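Local coordinates for metallo-beta-lactamase 1 (Acinetobacter baumannii, PDB 5MMD), which probably hydrolyses beta-lactam antibiotics to substituted beta-amino acids as a zinc-dependent class B enzyme, and so contributes to antibiotic resistance, at residues A[76-81]-A[138-143]; A[131-136]-A[143-148]; A[157-162]-A[199-204]; A[167-172]-A[215-220]. All coordinates share one frame; numbering follows the deposited sequence.

Overall arrangement
Following the chain, 76-81 leaves strand 70-75 and carries two zinc-binding histidines. Interaction 1 joins it to 138-143, closing a loop over 56 intervening residues. Interaction 2 is the short hairpin of 131-136 and 143-148. It crosses interaction 1, shares D143 with it, and touches it through T77 with L145. Next comes strand 154-158, which interaction 3 ties to the loop after strand 196-199. The two zinc sites of interactions 1 and 3 share a bridging water. Interaction 4 crosses interaction 3, joining loop 167-172 to helix 208-223. R162 links the two by a probable hydrogen bond to G168. Interactions 2 and 4 do not touch.

Interaction 1: A[76-81]-A[138-143]; sequences STHSHE and GGHTID. With ZN (zinc ion), chain E.
H140 places its CG anti to the backbone N (chi1 172°), and H80 has its CG anti to the carbonyl carbon. These torsions bring both rings to the same zinc ion as H78. The zinc is bound by H78 NE2 at 2.1 Å. H80 ND1 and H140 NE2 are the second and third ligands, and water 1 is the fourth. H80 thus uses a different ring nitrogen from the other two. The edge of H140 meets the face of H78 in an offset edge-to-face pair, with planes at 81°. T141 comes at H80 from the opposite direction, and its CG2 is 3.4 Å from H80 CE1.

The D143 carboxylate is held at both oxygens. Its OD2 accepts a weak hydrogen bond from S79 N at 2.9 Å, and T103 also bonds to OD2. T141 OG1 donates to D143 OD1 over 2.7 Å, on the syn side but 30° out of the carboxylate plane. CB of H78 packs against the group. H80 NE2 bonds to E174, which helps fix the rotation of that ring.

The HxH pair and H140 form the three-histidine zinc site of class B beta-lactamases. Three nitrogen ligands and one water probably leave the zinc a good Lewis acid that polarises the water. That is consistent with a zinc-bound water or hydroxide serving as the nucleophile, as in relatives.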
loop_
_atom_site.group_PDB
_atom_site.type_symbol
_atom_site.label_atom_id
_atom_site.label_comp_id
_atom_site.label_asym_id
_atom_site.label_seq_id
_atom_site.Cartn_x
_atom_site.Cartn_y
_atom_site.Cartn_z
ATOM N N SER A 76 -6.394 0.865 -3.010
ATOM C CA SER A 76 -5.936 1.189 -1.646
ATOM C C SER A 76 -5.835 -0.103 -0.836
ATOM O O SER A 76 -6.738 -0.934 -0.875
ATOM C CB SER A 76 -6.846 2.190 -0.954
ATOM O OG SER A 76 -6.873 3.408 -1.648
ATOM N N THR A 77 -4.721 -0.275 -0.125
ATOM C CA THR A 77 -4.388 -1.587 0.425
ATOM C C THR A 77 -4.821 -1.762 1.878
ATOM O O THR A 77 -4.757 -2.870 2.412
ATOM C CB THR A 77 -2.861 -1.873 0.286
ATOM O OG1 THR A 77 -2.099 -0.905 1.030
ATOM C CG2 THR A 77 -2.450 -1.798 -1.159
ATOM N N HIS A 78 -5.249 -0.679 2.527
ATOM C CA HIS A 78 -6.146 -0.827 3.691
ATOM C C HIS A 78 -6.824 0.510 3.918
ATOM O O HIS A 78 -6.570 1.468 3.170
ATOM C CB HIS A 78 -5.415 -1.327 4.953
ATOM C CG HIS A 78 -4.363 -0.407 5.497
ATOM N ND1 HIS A 78 -3.139 -0.205 4.887
ATOM C CD2 HIS A 78 -4.310 0.282 6.678
ATOM C CE1 HIS A 78 -2.413 0.612 5.627
ATOM N NE2 HIS A 78 -3.092 0.907 6.723
ATOM N N SER A 79 -7.654 0.593 4.962
ATOM C CA SER A 79 -8.531 1.746 5.121
ATOM C C SER A 79 -7.868 3.048 5.621
ATOM O O SER A 79 -8.437 4.126 5.409
ATOM C CB SER A 79 -9.686 1.394 6.085
ATOM O OG SER A 79 -9.202 1.211 7.396
ATOM N N HIS A 80 -6.687 2.963 6.245
ATOM C CA HIS A 80 -6.085 4.153 6.895
ATOM C C HIS A 80 -5.839 5.308 5.922
ATOM O O HIS A 80 -5.603 5.122 4.716
ATOM C CB HIS A 80 -4.801 3.790 7.627
ATOM C CG HIS A 80 -5.031 2.986 8.873
ATOM N ND1 HIS A 80 -4.050 2.220 9.463
ATOM C CD2 HIS A 80 -6.138 2.847 9.640
ATOM C CE1 HIS A 80 -4.542 1.651 10.549
ATOM N NE2 HIS A 80 -5.811 2.002 10.668
ATOM N N GLU A 81 -5.988 6.503 6.467
ATOM C CA GLU A 81 -5.921 7.742 5.713
ATOM C C GLU A 81 -4.632 7.903 4.889
ATOM O O GLU A 81 -4.663 8.551 3.849
ATOM C CB GLU A 81 -6.059 8.911 6.666
ATOM C CG GLU A 81 -6.273 10.258 6.027
ATOM C CD GLU A 81 -7.625 10.435 5.368
ATOM O OE1 GLU A 81 -7.817 11.515 4.783
ATOM O OE2 GLU A 81 -8.514 9.559 5.469
ATOM N N GLY A 138 -4.660 -11.000 8.742
ATOM C CA GLY A 138 -4.502 -9.761 9.483
ATOM C C GLY A 138 -3.072 -9.523 9.915
ATOM O O GLY A 138 -2.320 -10.484 10.048
ATOM N N GLY A 139 -2.717 -8.255 10.145
ATOM C CA GLY A 139 -1.383 -7.872 10.617
ATOM C C GLY A 139 -1.430 -6.459 11.171
ATOM O O GLY A 139 -1.962 -6.235 12.242
ATOM N N HIS A 140 -0.893 -5.520 10.404
ATOM C CA HIS A 140 -1.042 -4.105 10.668
ATOM C C HIS A 140 -2.512 -3.758 10.950
ATOM O O HIS A 140 -2.798 -2.973 11.860
ATOM C CB HIS A 140 -0.527 -3.326 9.490
ATOM C CG HIS A 140 -0.802 -1.863 9.551
ATOM N ND1 HIS A 140 -0.188 -1.021 10.454
ATOM C CD2 HIS A 140 -1.647 -1.092 8.820
ATOM C CE1 HIS A 140 -0.653 0.215 10.269
ATOM N NE2 HIS A 140 -1.540 0.194 9.285
ATOM N N THR A 141 -3.406 -4.323 10.118
ATOM C CA THR A 141 -4.849 -4.185 10.258
ATOM C C THR A 141 -5.511 -5.474 9.780
ATOM O O THR A 141 -4.883 -6.335 9.132
ATOM C CB THR A 141 -5.425 -2.977 9.464
ATOM O OG1 THR A 141 -5.088 -3.080 8.066
ATOM C CG2 THR A 141 -4.905 -1.655 10.039
ATOM N N ILE A 142 -6.801 -5.598 10.054
ATOM C CA ILE A 142 -7.531 -6.766 9.658
ATOM C C ILE A 142 -7.644 -6.818 8.122
ATOM O O ILE A 142 -7.774 -7.889 7.572
ATOM C CB ILE A 142 -8.945 -6.790 10.300
ATOM C CG1 ILE A 142 -9.659 -8.115 9.998
ATOM C CG2 ILE A 142 -9.766 -5.628 9.803
ATOM C CD1 ILE A 142 -8.947 -9.389 10.520
ATOM N N ASP A 143 -7.592 -5.671 7.437
ATOM C CA ASP A 143 -7.897 -5.667 5.995
ATOM C C ASP A 143 -6.665 -5.564 5.097
ATOM O O ASP A 143 -6.813 -5.556 3.866
ATOM C CB ASP A 143 -8.857 -4.525 5.650
ATOM C CG ASP A 143 -8.315 -3.139 6.047
ATOM O OD1 ASP A 143 -7.568 -3.061 7.030
ATOM O OD2 ASP A 143 -8.651 -2.123 5.386
HETATM ZN ZN ZN E . -2.316 1.774 8.520
HETATM O O HOH W 1 -1.175 3.160 8.349
#

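Interaction 2: A[131-136]-A[143-148]; sequences LEVYYP and DNLVVW
E132 and W148 stand side by side and point the same way from the sheet. The E132 carboxylate reaches the ring edge, with OE1 3.4 Å from W148 CD1, and the two planes are 46° apart. Y134 and V146 also run alongside each other on this face. V146 CG2 lies at the edge of the Y134 ring, 3.9 Å from Y134 CB. On the other face V133 and V147 form the non-hydrogen-bonded pair. V133 CG1, anti to its backbone N (chi1 -175°), reaches L145 CD1 at 3.8 Å. Y135 meets L145 at about a right angle, where Y135 CB touches L145 CD2. The Y135 ring turns an edge to the carbonyl of N144, with CD1 3.3 Å from that oxygen. The backbone O of N144 is buried and has no hydrogen-bonding partner in the model.

The backbones form an antiparallel beta hairpin. E132 with W148 and Y134 with V146 are hydrogen-bonded pairs. W148 N donates to E132 O at 2.6 Å.

In the five-stranded sheet, strand 131-134 lies between 123-126 and 146-149, and the latter is flanked by 154-158. L131 and V147 face strand 44-48 of the other sheet, while V133 and L145 reach F119. On the face of Y134 and V146, Y134 packs on N186 of helix 180-190, and P136 in the loop packs on T187.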
loop_
_atom_site.group_PDB
_atom_site.type_symbol
_atom_site.label_atom_id
_atom_site.label_comp_id
_atom_site.label_asym_id
_atom_site.label_seq_id
_atom_site.Cartn_x
_atom_site.Cartn_y
_atom_site.Cartn_z
ATOM N N LEU A 131 -1.021 -6.539 -12.191
ATOM C CA LEU A 131 -0.979 -6.488 -10.722
ATOM C C LEU A 131 -1.761 -7.659 -10.136
ATOM O O LEU A 131 -2.893 -7.942 -10.567
ATOM C CB LEU A 131 -1.548 -5.173 -10.190
ATOM C CG LEU A 131 -0.951 -3.894 -10.770
ATOM C CD1 LEU A 131 -1.731 -2.681 -10.221
ATOM C CD2 LEU A 131 0.554 -3.774 -10.419
ATOM N N GLU A 132 -1.165 -8.359 -9.180
ATOM C CA GLU A 132 -1.866 -9.412 -8.483
ATOM C C GLU A 132 -1.968 -8.945 -7.041
ATOM O O GLU A 132 -0.964 -8.509 -6.417
ATOM C CB GLU A 132 -1.161 -10.748 -8.592
ATOM C CG GLU A 132 -0.906 -11.171 -10.044
ATOM C CD GLU A 132 -0.244 -12.542 -10.169
ATOM O OE1 GLU A 132 0.346 -13.050 -9.186
ATOM O OE2 GLU A 132 -0.375 -13.145 -11.246
ATOM N N VAL A 133 -3.192 -9.008 -6.539
ATOM C CA VAL A 133 -3.518 -8.579 -5.174
ATOM C C VAL A 133 -3.743 -9.806 -4.317
ATOM O O VAL A 133 -4.334 -10.782 -4.760
ATOM C CB VAL A 133 -4.737 -7.674 -5.157
ATOM C CG1 VAL A 133 -5.012 -7.108 -3.729
ATOM C CG2 VAL A 133 -4.564 -6.560 -6.138
ATOM N N TYR A 134 -3.243 -9.757 -3.089
ATOM C CA TYR A 134 -3.346 -10.868 -2.160
ATOM C C TYR A 134 -3.620 -10.415 -0.730
ATOM O O TYR A 134 -2.946 -9.522 -0.199
ATOM C CB TYR A 134 -2.064 -11.678 -2.165
ATOM C CG TYR A 134 -1.941 -12.777 -1.118
ATOM C CD1 TYR A 134 -2.843 -13.802 -1.051
ATOM C CD2 TYR A 134 -0.861 -12.799 -0.227
ATOM C CE1 TYR A 134 -2.726 -14.819 -0.115
ATOM C CE2 TYR A 134 -0.723 -13.817 0.710
ATOM C CZ TYR A 134 -1.667 -14.836 0.746
ATOM O OH TYR A 134 -1.589 -15.874 1.667
ATOM N N TYR A 135 -4.574 -11.080 -0.100
ATOM C CA TYR A 135 -4.789 -10.914 1.332
ATOM C C TYR A 135 -4.089 -12.001 2.149
ATOM O O TYR A 135 -4.501 -13.169 2.117
ATOM C CB TYR A 135 -6.284 -10.925 1.611
ATOM C CG TYR A 135 -6.653 -10.824 3.064
ATOM C CD1 TYR A 135 -6.410 -9.661 3.784
ATOM C CD2 TYR A 135 -7.286 -11.878 3.709
ATOM C CE1 TYR A 135 -6.783 -9.556 5.132
ATOM C CE2 TYR A 135 -7.655 -11.777 5.058
ATOM C CZ TYR A 135 -7.375 -10.615 5.750
ATOM O OH TYR A 135 -7.758 -10.512 7.066
ATOM N N PRO A 136 -3.046 -11.629 2.886
ATOM C CA PRO A 136 -2.288 -12.612 3.657
ATOM C C PRO A 136 -2.930 -12.943 4.996
ATOM O O PRO A 136 -2.551 -13.922 5.620
ATOM C CB PRO A 136 -0.927 -11.927 3.851
ATOM C CG PRO A 136 -1.253 -10.450 3.910
ATOM C CD PRO A 136 -2.439 -10.279 2.959
ATOM N N ASP A 143 -7.592 -5.671 7.437
ATOM C CA ASP A 143 -7.897 -5.667 5.995
ATOM C C ASP A 143 -6.665 -5.564 5.097
ATOM O O ASP A 143 -6.813 -5.556 3.866
ATOM C CB ASP A 143 -8.857 -4.525 5.650
ATOM C CG ASP A 143 -8.315 -3.139 6.047
ATOM O OD1 ASP A 143 -7.568 -3.061 7.030
ATOM O OD2 ASP A 143 -8.651 -2.123 5.386
ATOM N N ASN A 144 -5.464 -5.508 5.683
ATOM C CA ASN A 144 -4.296 -5.109 4.883
ATOM C C ASN A 144 -4.060 -6.102 3.737
ATOM O O ASN A 144 -4.151 -7.323 3.901
ATOM C CB ASN A 144 -2.998 -4.902 5.702
ATOM C CG ASN A 144 -2.681 -6.001 6.721
ATOM O OD1 ASN A 144 -2.024 -5.697 7.731
ATOM N ND2 ASN A 144 -3.055 -7.241 6.462
ATOM N N LEU A 145 -3.811 -5.517 2.569
ATOM C CA LEU A 145 -3.494 -6.241 1.335
ATOM C C LEU A 145 -2.058 -5.972 0.873
ATOM O O LEU A 145 -1.498 -4.916 1.161
ATOM C CB LEU A 145 -4.418 -5.810 0.189
ATOM C CG LEU A 145 -5.920 -5.830 0.373
ATOM C CD1 LEU A 145 -6.677 -5.247 -0.852
ATOM C CD2 LEU A 145 -6.350 -7.262 0.631
ATOM N N VAL A 146 -1.509 -6.924 0.116
ATOM C CA VAL A 146 -0.264 -6.723 -0.638
ATOM C C VAL A 146 -0.494 -6.843 -2.118
ATOM O O VAL A 146 -1.476 -7.443 -2.558
ATOM C CB VAL A 146 0.842 -7.706 -0.239
ATOM C CG1 VAL A 146 1.093 -7.648 1.283
ATOM C CG2 VAL A 146 0.530 -9.110 -0.679
ATOM N N VAL A 147 0.397 -6.234 -2.901
ATOM C CA VAL A 147 0.262 -6.225 -4.353
ATOM C C VAL A 147 1.552 -6.627 -5.010
ATOM O O VAL A 147 2.598 -6.019 -4.761
ATOM C CB VAL A 147 -0.155 -4.846 -4.855
ATOM C CG1 VAL A 147 -0.348 -4.861 -6.331
ATOM C CG2 VAL A 147 -1.441 -4.365 -4.135
ATOM N N TRP A 148 1.453 -7.647 -5.851
ATOM C CA TRP A 148 2.582 -8.292 -6.501
ATOM C C TRP A 148 2.610 -7.895 -7.950
ATOM O O TRP A 148 1.571 -7.903 -8.628
ATOM C CB TRP A 148 2.463 -9.784 -6.355
ATOM C CG TRP A 148 3.464 -10.673 -7.030
ATOM C CD1 TRP A 148 3.190 -11.596 -8.010
ATOM C CD2 TRP A 148 4.865 -10.810 -6.732
ATOM N NE1 TRP A 148 4.329 -12.293 -8.344
ATOM C CE2 TRP A 148 5.375 -11.821 -7.589
ATOM C CE3 TRP A 148 5.733 -10.183 -5.839
ATOM C CZ2 TRP A 148 6.715 -12.216 -7.574
ATOM C CZ3 TRP A 148 7.078 -10.570 -5.837
ATOM C CH2 TRP A 148 7.541 -11.592 -6.678
#

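Interaction 3: A[157-162]-A[199-204]; sequences GGCFIR and PGHGKI. With ZN (zinc ion), chain C.
C159 and H201 meet at a zinc ion, and H201 can be followed outward from its backbone. From CB the chain turns so that CG is anti to the carbonyl carbon (chi1 -60°), which carries the ring on toward C159. CD2 is 3.5 Å from C159 SG, and the sulfur sits obliquely to the ring. On the far side ND1 bonds to the carbonyl of S33, which steadies the ring. CE1, next to NE2, lies 3.2 Å from the zinc. NE2 binds the zinc at 2.2 Å, and C159 SG binds it at 2.4 Å. D82 and water 1 complete the site.

This is the Asp-Cys-His zinc site of B1 metallo-beta-lactamases, at the edge of the alpha-beta/beta-alpha sandwich. Strand 154-158 runs parallel to strand 196-199, with G158 bridged to P199. G158 O accepts a weak bond from G200 N at 2.9 Å, and also takes I161 N within its own turn. G200 CA packs against C159 N at 3.8 Å.

P199 CB rests 3.4 Å from I161 O. Water 2 donates to that oxygen at 2.8 Å and accepts a weak bond from H201 N. Helix 208-223 covers I161 and P199 through L209.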
loop_
_atom_site.group_PDB
_atom_site.type_symbol
_atom_site.label_atom_id
_atom_site.label_comp_id
_atom_site.label_asym_id
_atom_site.label_seq_id
_atom_site.Cartn_x
_atom_site.Cartn_y
_atom_site.Cartn_z
ATOM N N GLY A 157 4.282 -4.242 -0.071
ATOM C CA GLY A 157 3.812 -4.806 1.178
ATOM C C GLY A 157 2.816 -3.924 1.892
ATOM O O GLY A 157 2.042 -4.405 2.719
ATOM N N GLY A 158 2.842 -2.631 1.607
ATOM C CA GLY A 158 2.069 -1.699 2.392
ATOM C C GLY A 158 2.436 -1.789 3.871
ATOM O O GLY A 158 3.506 -2.279 4.249
ATOM N N CYS A 159 1.552 -1.310 4.722
ATOM C CA CYS A 159 1.943 -1.155 6.120
ATOM C C CYS A 159 1.942 -2.478 6.831
ATOM O O CYS A 159 2.336 -2.541 7.980
ATOM C CB CYS A 159 1.053 -0.145 6.783
ATOM S SG CYS A 159 1.078 1.364 5.837
ATOM N N PHE A 160 1.537 -3.532 6.123
ATOM C CA PHE A 160 1.676 -4.903 6.580
ATOM C C PHE A 160 3.139 -5.305 6.709
ATOM O O PHE A 160 3.474 -6.283 7.418
ATOM C CB PHE A 160 0.972 -5.857 5.589
ATOM C CG PHE A 160 1.131 -7.318 5.912
ATOM C CD1 PHE A 160 0.464 -7.875 6.985
ATOM C CD2 PHE A 160 1.938 -8.148 5.127
ATOM C CE1 PHE A 160 0.593 -9.217 7.294
ATOM C CE2 PHE A 160 2.057 -9.499 5.424
ATOM C CZ PHE A 160 1.385 -10.028 6.522
ATOM N N ILE A 161 3.997 -4.598 5.975
ATOM C CA ILE A 161 5.427 -4.914 5.942
ATOM C C ILE A 161 6.192 -3.750 6.496
ATOM O O ILE A 161 5.970 -2.614 6.099
ATOM C CB ILE A 161 5.944 -5.252 4.479
ATOM C CG1 ILE A 161 5.278 -6.520 3.941
ATOM C CG2 ILE A 161 7.483 -5.378 4.459
ATOM C CD1 ILE A 161 5.425 -7.746 4.857
ATOM N N ARG A 162 7.085 -4.035 7.441
ATOM C CA ARG A 162 7.926 -3.021 8.055
ATOM C C ARG A 162 9.283 -2.888 7.383
ATOM O O ARG A 162 9.850 -3.866 6.897
ATOM C CB ARG A 162 8.134 -3.353 9.529
ATOM C CG ARG A 162 6.805 -3.422 10.298
ATOM C CD ARG A 162 6.134 -2.049 10.400
ATOM N NE ARG A 162 6.899 -1.173 11.301
ATOM C CZ ARG A 162 6.739 0.141 11.422
ATOM N NH1 ARG A 162 5.824 0.808 10.701
ATOM N NH2 ARG A 162 7.488 0.782 12.302
ATOM N N PRO A 199 7.878 -1.253 1.722
ATOM C CA PRO A 199 7.072 -1.164 2.930
ATOM C C PRO A 199 6.121 0.020 2.827
ATOM O O PRO A 199 6.358 0.862 1.969
ATOM C CB PRO A 199 8.127 -0.958 4.022
ATOM C CG PRO A 199 9.158 -0.104 3.341
ATOM C CD PRO A 199 9.212 -0.650 1.911
ATOM N N GLY A 200 5.084 0.085 3.660
ATOM C CA GLY A 200 4.159 1.204 3.634
ATOM C C GLY A 200 4.787 2.504 4.091
ATOM O O GLY A 200 4.383 3.591 3.655
ATOM N N HIS A 201 5.807 2.360 4.941
ATOM C CA HIS A 201 6.557 3.454 5.570
ATOM C C HIS A 201 8.033 3.065 5.582
ATOM O O HIS A 201 8.400 1.947 6.013
ATOM C CB HIS A 201 6.053 3.704 6.993
ATOM C CG HIS A 201 4.614 4.085 7.055
ATOM N ND1 HIS A 201 4.167 5.343 6.690
ATOM C CD2 HIS A 201 3.502 3.377 7.385
ATOM C CE1 HIS A 201 2.856 5.396 6.836
ATOM N NE2 HIS A 201 2.431 4.219 7.264
ATOM N N GLY A 202 8.866 3.974 5.086
ATOM C CA GLY A 202 10.320 3.782 5.109
ATOM C C GLY A 202 10.949 3.389 3.788
ATOM O O GLY A 202 10.377 3.591 2.719
ATOM N N LYS A 203 12.141 2.810 3.888
ATOM C CA LYS A 203 13.013 2.600 2.745
ATOM C C LYS A 203 12.722 1.270 2.102
ATOM O O LYS A 203 12.443 0.289 2.794
ATOM C CB LYS A 203 14.486 2.646 3.163
ATOM C CG LYS A 203 15.027 4.019 3.455
ATOM C CD LYS A 203 16.475 3.906 3.910
ATOM C CE LYS A 203 17.070 5.240 4.370
ATOM N NZ LYS A 203 18.128 5.090 5.447
ATOM N N ILE A 204 12.778 1.223 0.780
ATOM C CA ILE A 204 12.501 -0.024 0.093
ATOM C C ILE A 204 13.688 -0.949 0.381
ATOM O O ILE A 204 14.780 -0.480 0.747
ATOM C CB ILE A 204 12.282 0.172 -1.421
ATOM C CG1 ILE A 204 13.540 0.628 -2.144
ATOM C CG2 ILE A 204 11.158 1.209 -1.650
ATOM C CD1 ILE A 204 13.401 0.635 -3.644
HETATM ZN ZN ZN C . 0.472 3.260 7.104
HETATM O O HOH W 2 5.548 0.033 6.957
HETATM O O HOH W 1 -1.175 3.160 8.349
#

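Interaction 4: A[167-172]-A[215-220]; sequences SGLGYT and VLAEKA
L169 and L216 provide most of the apolar contact. The two side chains slide past each other in opposite directions. L169 CD2 lies 3.8 Å from L216 CB and also reaches the backbone of A217. The other branch, L169 CD1, meets A220 CB at 3.4 Å, which is tight for two carbons. L169 has CG anti to the carbonyl carbon (chi1 -65°), and this sends both methyls to the helix, one toward L216 and A217, the other toward A220. L216 and A220, one turn apart, and A217 beside L216 form the surface of helix 208-223 that meets L169. W180 and I177 close in around L169.

A second kind of contact sets methyl groups against backbone carbonyls. L216 CD2 lies 3.4 Å from S167 O, and L216 CD1 lies 3.6 Å from G168 O. The loop thus passes over the end of the L216 side chain.

No hydrogen bond joins the two segments. A polar tie runs to another residue instead: G168 O accepts a hydrogen bond from R162 NE.

This is structural packing between the loop after strand 154-158 and the C-terminal helix. Van der Waals contact alone holds these two segments against each other. With no directional bond between them, their relative placement probably depends on the fit of L169 against the helix and on the outside tie of G168.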
loop_
_atom_site.group_PDB
_atom_site.type_symbol
_atom_site.label_atom_id
_atom_site.label_comp_id
_atom_site.label_asym_id
_atom_site.label_seq_id
_atom_site.Cartn_x
_atom_site.Cartn_y
_atom_site.Cartn_z
ATOM N N SER A 167 12.581 -1.261 14.383
ATOM C CA SER A 167 12.735 -2.270 15.415
ATOM C C SER A 167 11.393 -2.857 15.873
ATOM O O SER A 167 11.357 -3.802 16.657
ATOM C CB SER A 167 13.431 -1.662 16.656
ATOM O OG SER A 167 12.499 -0.751 17.233
ATOM N N GLY A 168 10.296 -2.232 15.474
ATOM C CA GLY A 168 8.995 -2.696 15.890
ATOM C C GLY A 168 7.924 -2.480 14.841
ATOM O O GLY A 168 8.201 -2.090 13.696
ATOM N N LEU A 169 6.678 -2.653 15.252
ATOM C CA LEU A 169 5.605 -2.822 14.289
ATOM C C LEU A 169 4.938 -1.536 13.920
ATOM O O LEU A 169 4.055 -1.540 13.064
ATOM C CB LEU A 169 4.547 -3.819 14.815
ATOM C CG LEU A 169 5.036 -5.259 15.007
ATOM C CD1 LEU A 169 4.009 -6.022 15.831
ATOM C CD2 LEU A 169 5.289 -5.946 13.661
ATOM N N GLY A 170 5.334 -0.438 14.548
ATOM C CA GLY A 170 4.723 0.845 14.234
ATOM C C GLY A 170 3.396 1.034 14.977
ATOM O O GLY A 170 3.275 0.655 16.138
ATOM N N TYR A 171 2.419 1.643 14.325
ATOM C CA TYR A 171 1.107 1.881 14.939
ATOM C C TYR A 171 0.304 0.589 15.043
ATOM O O TYR A 171 -0.090 0.014 14.029
ATOM C CB TYR A 171 0.306 2.908 14.139
ATOM C CG TYR A 171 -1.130 3.020 14.628
ATOM C CD1 TYR A 171 -1.410 3.483 15.908
ATOM C CD2 TYR A 171 -2.204 2.622 13.827
ATOM C CE1 TYR A 171 -2.728 3.595 16.367
ATOM C CE2 TYR A 171 -3.523 2.725 14.278
ATOM C CZ TYR A 171 -3.776 3.197 15.544
ATOM O OH TYR A 171 -5.073 3.308 16.006
ATOM N N THR A 172 0.062 0.122 16.263
ATOM C CA THR A 172 -0.581 -1.184 16.438
ATOM C C THR A 172 -1.962 -1.084 17.105
ATOM O O THR A 172 -2.493 -2.078 17.594
ATOM C CB THR A 172 0.284 -2.089 17.267
ATOM O OG1 THR A 172 0.508 -1.464 18.537
ATOM C CG2 THR A 172 1.607 -2.363 16.566
ATOM N N VAL A 215 9.672 -11.732 12.037
ATOM C CA VAL A 215 10.362 -11.731 13.338
ATOM C C VAL A 215 9.752 -10.711 14.279
ATOM O O VAL A 215 9.470 -11.032 15.453
ATOM C CB VAL A 215 11.879 -11.449 13.178
ATOM C CG1 VAL A 215 12.518 -11.087 14.514
ATOM C CG2 VAL A 215 12.537 -12.642 12.549
ATOM N N LEU A 216 9.510 -9.503 13.780
ATOM C CA LEU A 216 8.917 -8.445 14.596
ATOM C C LEU A 216 7.520 -8.855 15.077
ATOM O O LEU A 216 7.107 -8.548 16.209
ATOM C CB LEU A 216 8.843 -7.135 13.817
ATOM C CG LEU A 216 10.162 -6.484 13.378
ATOM C CD1 LEU A 216 9.920 -5.119 12.773
ATOM C CD2 LEU A 216 11.118 -6.410 14.516
ATOM N N ALA A 217 6.794 -9.551 14.223
ATOM C CA ALA A 217 5.420 -9.941 14.553
ATOM C C ALA A 217 5.445 -11.033 15.606
ATOM O O ALA A 217 4.698 -10.972 16.586
ATOM C CB ALA A 217 4.679 -10.390 13.321
ATOM N N GLU A 218 6.353 -11.996 15.426
ATOM C CA GLU A 218 6.522 -13.087 16.372
ATOM C C GLU A 218 6.932 -12.553 17.741
ATOM O O GLU A 218 6.388 -12.981 18.774
ATOM C CB GLU A 218 7.541 -14.111 15.829
ATOM C CG GLU A 218 6.874 -15.042 14.773
ATOM C CD GLU A 218 7.780 -16.123 14.181
ATOM O OE1 GLU A 218 8.971 -16.216 14.538
ATOM O OE2 GLU A 218 7.273 -16.908 13.353
ATOM N N LYS A 219 7.852 -11.594 17.748
ATOM C CA LYS A 219 8.350 -10.987 18.982
ATOM C C LYS A 219 7.224 -10.263 19.737
ATOM O O LYS A 219 7.064 -10.458 20.926
ATOM C CB LYS A 219 9.506 -10.025 18.682
ATOM C CG LYS A 219 10.885 -10.723 18.719
ATOM C CD LYS A 219 12.044 -9.801 18.402
ATOM C CE LYS A 219 13.367 -10.508 18.660
ATOM N N ALA A 220 6.451 -9.451 19.027
ATOM C CA ALA A 220 5.322 -8.752 19.627
ATOM C C ALA A 220 4.289 -9.751 20.146
ATOM O O ALA A 220 3.841 -9.652 21.283
ATOM C CB ALA A 220 4.701 -7.796 18.633
#